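Local structure of VP1 (Polyomavirus HPyV6, 4PCG) at residues T90-T95 with P201-G206; V66-I71 with G226-T231. The protein is the major capsid protein of the virus, whose jelly-roll core, the part present here, assembles into pentamers, and probably takes part in attachment to host cells. All blocks are in the same frame, centred on the assembly; numbering follows the deposited sequence.

Interaction 1: residues T90-T95 with P201-G206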
ATOM      1  N   THR B  90      11.978   7.154  17.034  1.00 15.92           N
ATOM      2  CA  THR B  90      12.270   5.743  17.214  1.00 15.67           C
ATOM      3  C   THR B  90      12.438   5.113  15.837  1.00 16.61           C
ATOM      4  O   THR B  90      11.706   5.440  14.901  1.00 16.91           O
ATOM      5  CB  THR B  90      11.225   5.019  18.104  1.00 16.84           C
ATOM      6  OG1 THR B  90      11.588   3.639  18.277  1.00 14.71           O
ATOM      7  CG2 THR B  90       9.817   5.071  17.528  1.00 19.17           C
ATOM      8  N   GLU B  91      13.418   4.232  15.723  1.00 15.58           N
ATOM      9  CA  GLU B  91      13.829   3.693  14.419  1.00 16.81           C
ATOM     10  C   GLU B  91      14.383   2.301  14.611  1.00 16.40           C
ATOM     11  O   GLU B  91      15.030   2.021  15.628  1.00 17.49           O
ATOM     12  CB  GLU B  91      14.935   4.571  13.828  1.00 17.65           C
ATOM     13  CG  GLU B  91      14.576   6.057  13.639  1.00 23.23           C
ATOM     14  CD  GLU B  91      13.565   6.309  12.535  1.00 23.94           C
ATOM     15  OE1 GLU B  91      13.411   5.454  11.637  1.00 20.36           O
ATOM     16  OE2 GLU B  91      12.944   7.399  12.514  1.00 20.97           O
ATOM     17  N   LEU B  92      14.115   1.427  13.643  1.00 15.78           N
ATOM     18  CA  LEU B  92      14.617   0.068  13.653  1.00 15.81           C
ATOM     19  C   LEU B  92      15.962  -0.015  12.957  1.00 15.12           C
ATOM     20  O   LEU B  92      16.197   0.655  11.932  1.00 19.24           O
ATOM     21  CB  LEU B  92      13.653  -0.867  12.923  1.00 18.30           C
ATOM     22  CG  LEU B  92      12.353  -1.267  13.615  1.00 20.42           C
ATOM     23  CD1 LEU B  92      11.626  -2.369  12.865  1.00 22.67           C
ATOM     24  CD2 LEU B  92      12.693  -1.736  15.017  1.00 21.01           C
ATOM     25  N   ILE B  93      16.831  -0.862  13.506  1.00 16.36           N
ATOM     26  CA  ILE B  93      18.158  -1.109  12.973  1.00 16.18           C
ATOM     27  C   ILE B  93      18.182  -2.507  12.362  1.00 17.88           C
ATOM     28  O   ILE B  93      17.997  -3.496  13.061  1.00 16.48           O
ATOM     29  CB  ILE B  93      19.244  -1.015  14.072  1.00 15.16           C
ATOM     30  CG1 ILE B  93      19.191   0.365  14.719  1.00 17.95           C
ATOM     31  CG2 ILE B  93      20.619  -1.253  13.508  1.00 16.63           C
ATOM     32  CD1 ILE B  93      19.992   0.463  15.983  1.00 18.02           C
ATOM     33  N   PHE B  94      18.414  -2.573  11.055  1.00 17.32           N
ATOM     34  CA  PHE B  94      18.374  -3.858  10.341  1.00 17.60           C
ATOM     35  C   PHE B  94      19.178  -3.735   9.064  1.00 17.73           C
ATOM     36  O   PHE B  94      19.510  -2.620   8.657  1.00 14.96           O
ATOM     37  CB  PHE B  94      16.922  -4.262  10.049  1.00 15.00           C
ATOM     38  CG  PHE B  94      16.753  -5.717   9.686  1.00 17.93           C
ATOM     39  CD1 PHE B  94      17.225  -6.710  10.534  1.00 18.38           C
ATOM     40  CD2 PHE B  94      16.141  -6.078   8.507  1.00 17.08           C
ATOM     41  CE1 PHE B  94      17.073  -8.048  10.211  1.00 23.54           C
ATOM     42  CE2 PHE B  94      15.977  -7.416   8.187  1.00 19.60           C
ATOM     43  CZ  PHE B  94      16.463  -8.389   9.037  1.00 19.82           C
ATOM     44  N   THR B  95      19.498  -4.887   8.448  1.00 16.52           N
ATOM     45  CA  THR B  95      20.149  -4.973   7.152  1.00 18.62           C
ATOM     46  C   THR B  95      19.402  -6.027   6.305  1.00 17.38           C
ATOM     47  O   THR B  95      18.771  -6.924   6.862  1.00 16.67           O
ATOM     48  CB  THR B  95      21.597  -5.477   7.305  1.00 20.97           C
ATOM     49  OG1 THR B  95      21.562  -6.720   8.013  1.00 20.62           O
ATOM     50  CG2 THR B  95      22.442  -4.459   8.074  1.00 21.23           C
ATOM     51  N   PRO B 201       8.696  -8.704   5.004  1.00 17.24           N
ATOM     52  CA  PRO B 201       8.701  -7.508   5.836  1.00 15.50           C
ATOM     53  C   PRO B 201       9.143  -6.260   5.071  1.00 16.32           C
ATOM     54  O   PRO B 201       9.817  -6.350   4.054  1.00 15.23           O
ATOM     55  CB  PRO B 201       9.712  -7.836   6.931  1.00 16.14           C
ATOM     56  CG  PRO B 201      10.660  -8.777   6.236  1.00 16.67           C
ATOM     57  CD  PRO B 201       9.820  -9.597   5.315  1.00 18.09           C
ATOM     58  N   VAL B 202       8.712  -5.099   5.571  1.00 17.17           N
ATOM     59  CA  VAL B 202       9.118  -3.807   5.027  1.00 21.18           C
ATOM     60  C   VAL B 202       9.542  -2.997   6.237  1.00 21.31           C
ATOM     61  O   VAL B 202       8.758  -2.829   7.183  1.00 20.69           O
ATOM     62  CB  VAL B 202       7.997  -3.081   4.267  1.00 21.09           C
ATOM     63  CG1 VAL B 202       8.500  -1.712   3.743  1.00 25.06           C
ATOM     64  CG2 VAL B 202       7.511  -3.925   3.130  1.00 20.52           C
ATOM     65  N   VAL B 203      10.808  -2.592   6.266  1.00 17.69           N
ATOM     66  CA  VAL B 203      11.368  -1.787   7.361  1.00 21.71           C
ATOM     67  C   VAL B 203      11.830  -0.446   6.791  1.00 22.96           C
ATOM     68  O   VAL B 203      12.745  -0.421   5.977  1.00 19.96           O
ATOM     69  CB  VAL B 203      12.557  -2.518   8.016  1.00 20.26           C
ATOM     70  CG1 VAL B 203      13.277  -1.638   9.042  1.00 27.73           C
ATOM     71  CG2 VAL B 203      12.103  -3.815   8.688  1.00 30.79           C
ATOM     72  N   SER B 204      11.200   0.663   7.194  1.00 14.83           N
ATOM     73  CA  SER B 204      11.644   1.970   6.781  1.00 18.67           C
ATOM     74  C   SER B 204      12.343   2.621   7.972  1.00 17.28           C
ATOM     75  O   SER B 204      11.927   2.406   9.114  1.00 18.79           O
ATOM     76  CB  SER B 204      10.444   2.809   6.327  1.00 23.23           C
ATOM     77  OG  SER B 204       9.861   2.267   5.151  1.00 27.35           O
ATOM     78  N   PHE B 205      13.394   3.398   7.711  1.00 15.65           N
ATOM     79  CA  PHE B 205      14.155   4.015   8.784  1.00 15.28           C
ATOM     80  C   PHE B 205      14.845   5.279   8.270  1.00 17.63           C
ATOM     81  O   PHE B 205      14.969   5.492   7.065  1.00 17.85           O
ATOM     82  CB  PHE B 205      15.161   3.011   9.388  1.00 15.38           C
ATOM     83  CG  PHE B 205      16.145   2.464   8.395  1.00 15.06           C
ATOM     84  CD1 PHE B 205      15.789   1.438   7.548  1.00 17.16           C
ATOM     85  CD2 PHE B 205      17.428   2.987   8.297  1.00 16.38           C
ATOM     86  CE1 PHE B 205      16.687   0.933   6.623  1.00 17.49           C
ATOM     87  CE2 PHE B 205      18.328   2.494   7.351  1.00 18.62           C
ATOM     88  CZ  PHE B 205      17.953   1.450   6.526  1.00 16.84           C
ATOM     89  N   GLY B 206      15.231   6.159   9.188  1.00 18.03           N
ATOM     90  CA  GLY B 206      15.873   7.405   8.826  1.00 19.32           C
ATOM     91  C   GLY B 206      16.159   8.137  10.119  1.00 18.15           C
ATOM     92  O   GLY B 206      15.935   7.587  11.205  1.00 19.22           O
TER
HETATM   93  O   HOH W   1      12.284   2.529  11.657  1.00 23.44           O
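Glu91 OE1 is gripped twice: by the backbone of Gly206, whose N donates to it at 3.1 Å, and by a water that also donates at 3.1 Å. The Gly206 bond is bent, 142° at the hydrogen. It reaches OE1 from above the carboxylate plane, 69° out of it. A bend of the Glu91 chain at chi2 brings the carboxylate there. Gly206 O stands over the same face, 3.0 Å from Glu91 CD; facing two carboxylate oxygens that are acceptors like itself, it makes no bond to them. The same water accepts from Leu92 N and donates to Ser204 O at 2.6 Å, so it joins backbone to backbone where the strands form no direct ladder. Their axes are inclined at 121° and come within 6.3 Å. Beside this polar end, Leu92 CB meets Val203 CG1 at 4.0 Å, and Phe205 CB lies 3.6 Å from Leu92 O. Glu91 and Ile93 join this end of strand 79-93 to strand 256-274 by backbone hydrogen bonds, while Leu92 and Val203 both reach side chains of strand 227-239. Strand 202-206 pairs antiparallel with a strand of a neighbouring subunit, so its sheet runs on across the interface.

Interaction 2: residues V66-I71 with G226-T231; sequences VNLPEI and GAIYLT
Val66 and Ile228 form an antiparallel hydrogen-bonded pair, with Val66 N to Ile228 O and Ile228 N to Val66 O both 2.9 Å, and Asn67 with Ala227 follows as a non-hydrogen-bonded pair whose CA atoms are 4.2 Å apart. Leu68 N continues the pairing to Gly226 O at 3.0 Å, just past the end of strand 62-67. The bond from Val66 N to Ile228 O is nearly straight, 173° at the hydrogen.

On the face bearing Val66 and Ile228, the methyl CG2 of Ile228 lies against Val66 CB at 3.9 Å. It is placed there because CG1 takes the position anti to the backbone N (chi1 -170°), leaving CG2 between N and the carbonyl carbon. Leu68 extends this apolar patch: its CG and CD1 lie over the Ala227 backbone, while CD2 approaches the same Ile228 methyl more loosely. Phe269 of strand 256-274 touches Leu68 and Ile228, and Val23 of strand 9-27 touches Val66 and Leu68, consistent with a patch turned toward the rest of the fold. On the opposite face, that of Asn67 and Ala227, the Ala227 methyl CB comes within 3.4 Å of Val66 O. Asn67 turns its amide oxygen OD1 to the same methyl CB of Ala227, 3.8 Å away, a contact without a hydrogen bond.

Gly226 O is held by two donors, Leu68 N and a water that also donates to Leu68 O at 2.6 Å. These two donors tie the residue just before strand 227-239 to Leu68. Backbone bonds thus set the pairing, while the side chains of Val66, Leu68 and Ile228 cover one face of it.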
ATOM      1  N   VAL B  66      14.599   3.739  32.349  1.00 18.97           N
ATOM      2  CA  VAL B  66      15.717   4.660  32.430  1.00 19.37           C
ATOM      3  C   VAL B  66      15.422   5.774  33.410  1.00 21.14           C
ATOM      4  O   VAL B  66      14.451   6.517  33.229  1.00 19.70           O
ATOM      5  CB  VAL B  66      16.024   5.264  31.051  1.00 20.61           C
ATOM      6  CG1 VAL B  66      17.201   6.226  31.167  1.00 24.91           C
ATOM      7  CG2 VAL B  66      16.318   4.161  30.044  1.00 24.96           C
ATOM      8  N   ASN B  67      16.253   5.885  34.441  1.00 21.30           N
ATOM      9  CA  ASN B  67      16.079   6.889  35.473  1.00 25.08           C
ATOM     10  C   ASN B  67      16.400   8.257  34.934  1.00 23.54           C
ATOM     11  O   ASN B  67      17.284   8.411  34.110  1.00 24.91           O
ATOM     12  CB  ASN B  67      16.948   6.591  36.689  1.00 31.98           C
ATOM     13  CG  ASN B  67      16.422   5.422  37.503  1.00 44.85           C
ATOM     14  OD1 ASN B  67      15.202   5.226  37.644  1.00 41.82           O
ATOM     15  ND2 ASN B  67      17.336   4.648  38.064  1.00 53.60           N
ATOM     16  N   LEU B  68      15.616   9.229  35.351  1.00 22.26           N
ATOM     17  CA  LEU B  68      15.788  10.606  34.947  1.00 23.55           C
ATOM     18  C   LEU B  68      16.426  11.401  36.089  1.00 25.18           C
ATOM     19  O   LEU B  68      16.298  11.055  37.273  1.00 26.25           O
ATOM     20  CB  LEU B  68      14.423  11.192  34.600  1.00 22.72           C
ATOM     21  CG  LEU B  68      13.654  10.432  33.521  1.00 22.42           C
ATOM     22  CD1 LEU B  68      12.242  10.970  33.341  1.00 22.98           C
ATOM     23  CD2 LEU B  68      14.430  10.449  32.216  1.00 22.92           C
ATOM     24  N   PRO B  69      17.078  12.523  35.760  1.00 28.04           N
ATOM     25  CA  PRO B  69      17.742  13.295  36.808  1.00 28.95           C
ATOM     26  C   PRO B  69      16.781  13.892  37.841  1.00 31.00           C
ATOM     27  O   PRO B  69      15.662  14.289  37.497  1.00 28.81           O
ATOM     28  CB  PRO B  69      18.426  14.443  36.041  1.00 30.06           C
ATOM     29  CG  PRO B  69      18.261  14.171  34.612  1.00 29.31           C
ATOM     30  CD  PRO B  69      17.143  13.184  34.443  1.00 27.82           C
ATOM     31  N   GLU B  70      17.216  13.939  39.092  1.00 31.66           N
ATOM     32  CA  GLU B  70      16.498  14.683  40.115  1.00 35.53           C
ATOM     33  C   GLU B  70      16.341  16.135  39.687  1.00 36.82           C
ATOM     34  O   GLU B  70      17.280  16.741  39.174  1.00 37.13           O
ATOM     35  CB  GLU B  70      17.257  14.676  41.440  1.00 45.09           C
ATOM     36  CG  GLU B  70      17.083  13.415  42.267  1.00 53.26           C
ATOM     37  CD  GLU B  70      17.462  13.629  43.729  1.00 58.87           C
ATOM     38  OE1 GLU B  70      17.605  14.803  44.164  1.00 59.09           O
ATOM     39  OE2 GLU B  70      17.616  12.617  44.448  1.00 72.43           O
ATOM     40  N   ILE B  71      15.158  16.690  39.908  1.00 33.71           N
ATOM     41  CA  ILE B  71      14.923  18.096  39.651  1.00 36.19           C
ATOM     42  C   ILE B  71      15.109  18.870  40.962  1.00 40.68           C
ATOM     43  O   ILE B  71      14.400  18.618  41.934  1.00 41.86           O
ATOM     44  CB  ILE B  71      13.510  18.316  39.072  1.00 34.38           C
ATOM     45  CG1 ILE B  71      13.390  17.646  37.711  1.00 33.04           C
ATOM     46  CG2 ILE B  71      13.231  19.800  38.939  1.00 35.69           C
ATOM     47  CD1 ILE B  71      11.984  17.610  37.138  1.00 31.06           C
ATOM     48  N   GLY B 226       9.670   8.788  38.238  1.00 19.59           N
ATOM     49  CA  GLY B 226      11.094   9.193  38.173  1.00 19.99           C
ATOM     50  C   GLY B 226      11.900   8.529  37.067  1.00 18.99           C
ATOM     51  O   GLY B 226      13.125   8.669  37.012  1.00 20.52           O
ATOM     52  N   ALA B 227      11.218   7.814  36.179  1.00 18.30           N
ATOM     53  CA  ALA B 227      11.857   7.104  35.087  1.00 18.10           C
ATOM     54  C   ALA B 227      10.997   7.146  33.837  1.00 17.28           C
ATOM     55  O   ALA B 227       9.797   7.384  33.915  1.00 18.57           O
ATOM     56  CB  ALA B 227      12.118   5.653  35.511  1.00 20.01           C
ATOM     57  N   ILE B 228      11.609   6.852  32.689  1.00 17.04           N
ATOM     58  CA  ILE B 228      10.887   6.604  31.464  1.00 13.86           C
ATOM     59  C   ILE B 228      10.925   5.102  31.208  1.00 15.27           C
ATOM     60  O   ILE B 228      11.961   4.467  31.373  1.00 16.90           O
ATOM     61  CB  ILE B 228      11.407   7.443  30.277  1.00 15.40           C
ATOM     62  CG1 ILE B 228      10.492   7.346  29.053  1.00 17.00           C
ATOM     63  CG2 ILE B 228      12.847   7.132  29.912  1.00 16.55           C
ATOM     64  CD1 ILE B 228       9.188   8.085  29.226  1.00 19.19           C
ATOM     65  N   TYR B 229       9.786   4.558  30.801  1.00 14.03           N
ATOM     66  CA  TYR B 229       9.632   3.124  30.541  1.00 14.41           C
ATOM     67  C   TYR B 229       9.523   2.962  29.047  1.00 13.87           C
ATOM     68  O   TYR B 229       8.578   3.488  28.430  1.00 15.82           O
ATOM     69  CB  TYR B 229       8.348   2.620  31.203  1.00 16.06           C
ATOM     70  CG  TYR B 229       8.459   2.564  32.697  1.00 15.81           C
ATOM     71  CD1 TYR B 229       8.417   3.731  33.460  1.00 16.44           C
ATOM     72  CD2 TYR B 229       8.645   1.349  33.363  1.00 19.54           C
ATOM     73  CE1 TYR B 229       8.560   3.692  34.832  1.00 20.26           C
ATOM     74  CE2 TYR B 229       8.774   1.305  34.736  1.00 25.85           C
ATOM     75  CZ  TYR B 229       8.715   2.475  35.458  1.00 23.35           C
ATOM     76  OH  TYR B 229       8.845   2.456  36.813  1.00 30.07           O
ATOM     77  N   LEU B 230      10.458   2.212  28.471  1.00 12.99           N
ATOM     78  CA  LEU B 230      10.470   1.943  27.060  1.00 11.74           C
ATOM     79  C   LEU B 230      10.223   0.476  26.857  1.00 14.39           C
ATOM     80  O   LEU B 230      10.809  -0.327  27.555  1.00 15.75           O
ATOM     81  CB  LEU B 230      11.818   2.327  26.462  1.00 15.80           C
ATOM     82  CG  LEU B 230      12.269   3.775  26.698  1.00 18.27           C
ATOM     83  CD1 LEU B 230      13.658   3.985  26.098  1.00 21.58           C
ATOM     84  CD2 LEU B 230      11.285   4.732  26.054  1.00 17.62           C
ATOM     85  N   THR B 231       9.348   0.139  25.917  1.00 13.79           N
ATOM     86  CA  THR B 231       9.047  -1.272  25.615  1.00 16.33           C
ATOM     87  C   THR B 231       8.979  -1.463  24.109  1.00 14.44           C
ATOM     88  O   THR B 231       8.416  -0.630  23.392  1.00 14.79           O
ATOM     89  CB  THR B 231       7.717  -1.692  26.286  1.00 16.33           C
ATOM     90  OG1 THR B 231       7.694  -1.257  27.655  1.00 17.66           O
ATOM     91  CG2 THR B 231       7.579  -3.169  26.301  1.00 17.69           C
TER
HETATM   92  O   HOH W   2      14.971   9.426  38.815  1.00 39.41           O

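How the interactions relate
Both contacts reach the antiparallel sheet structure of the jelly roll, yet their centres are 25 Å apart and their nearest atoms about 7 Å apart, without touching. Interaction 1 is the more buried, with four of six touching residues enclosed, and borders a neighbouring subunit; interaction 2 is partly buried and no other chain of the assembly touches it. Strand 227-239 carries 226-231 and is touched by Leu92, Phe94 and Val203 of interaction 1; strand 256-274 neighbours both contacts. Their chemistry differs: interaction 2 has a short antiparallel ladder and one bond beyond it, whereas interaction 1 joins its inclined strands by a carboxylate, a water and a small apolar contact. Along the chain, interaction 1 nests within the loop closed by interaction 2.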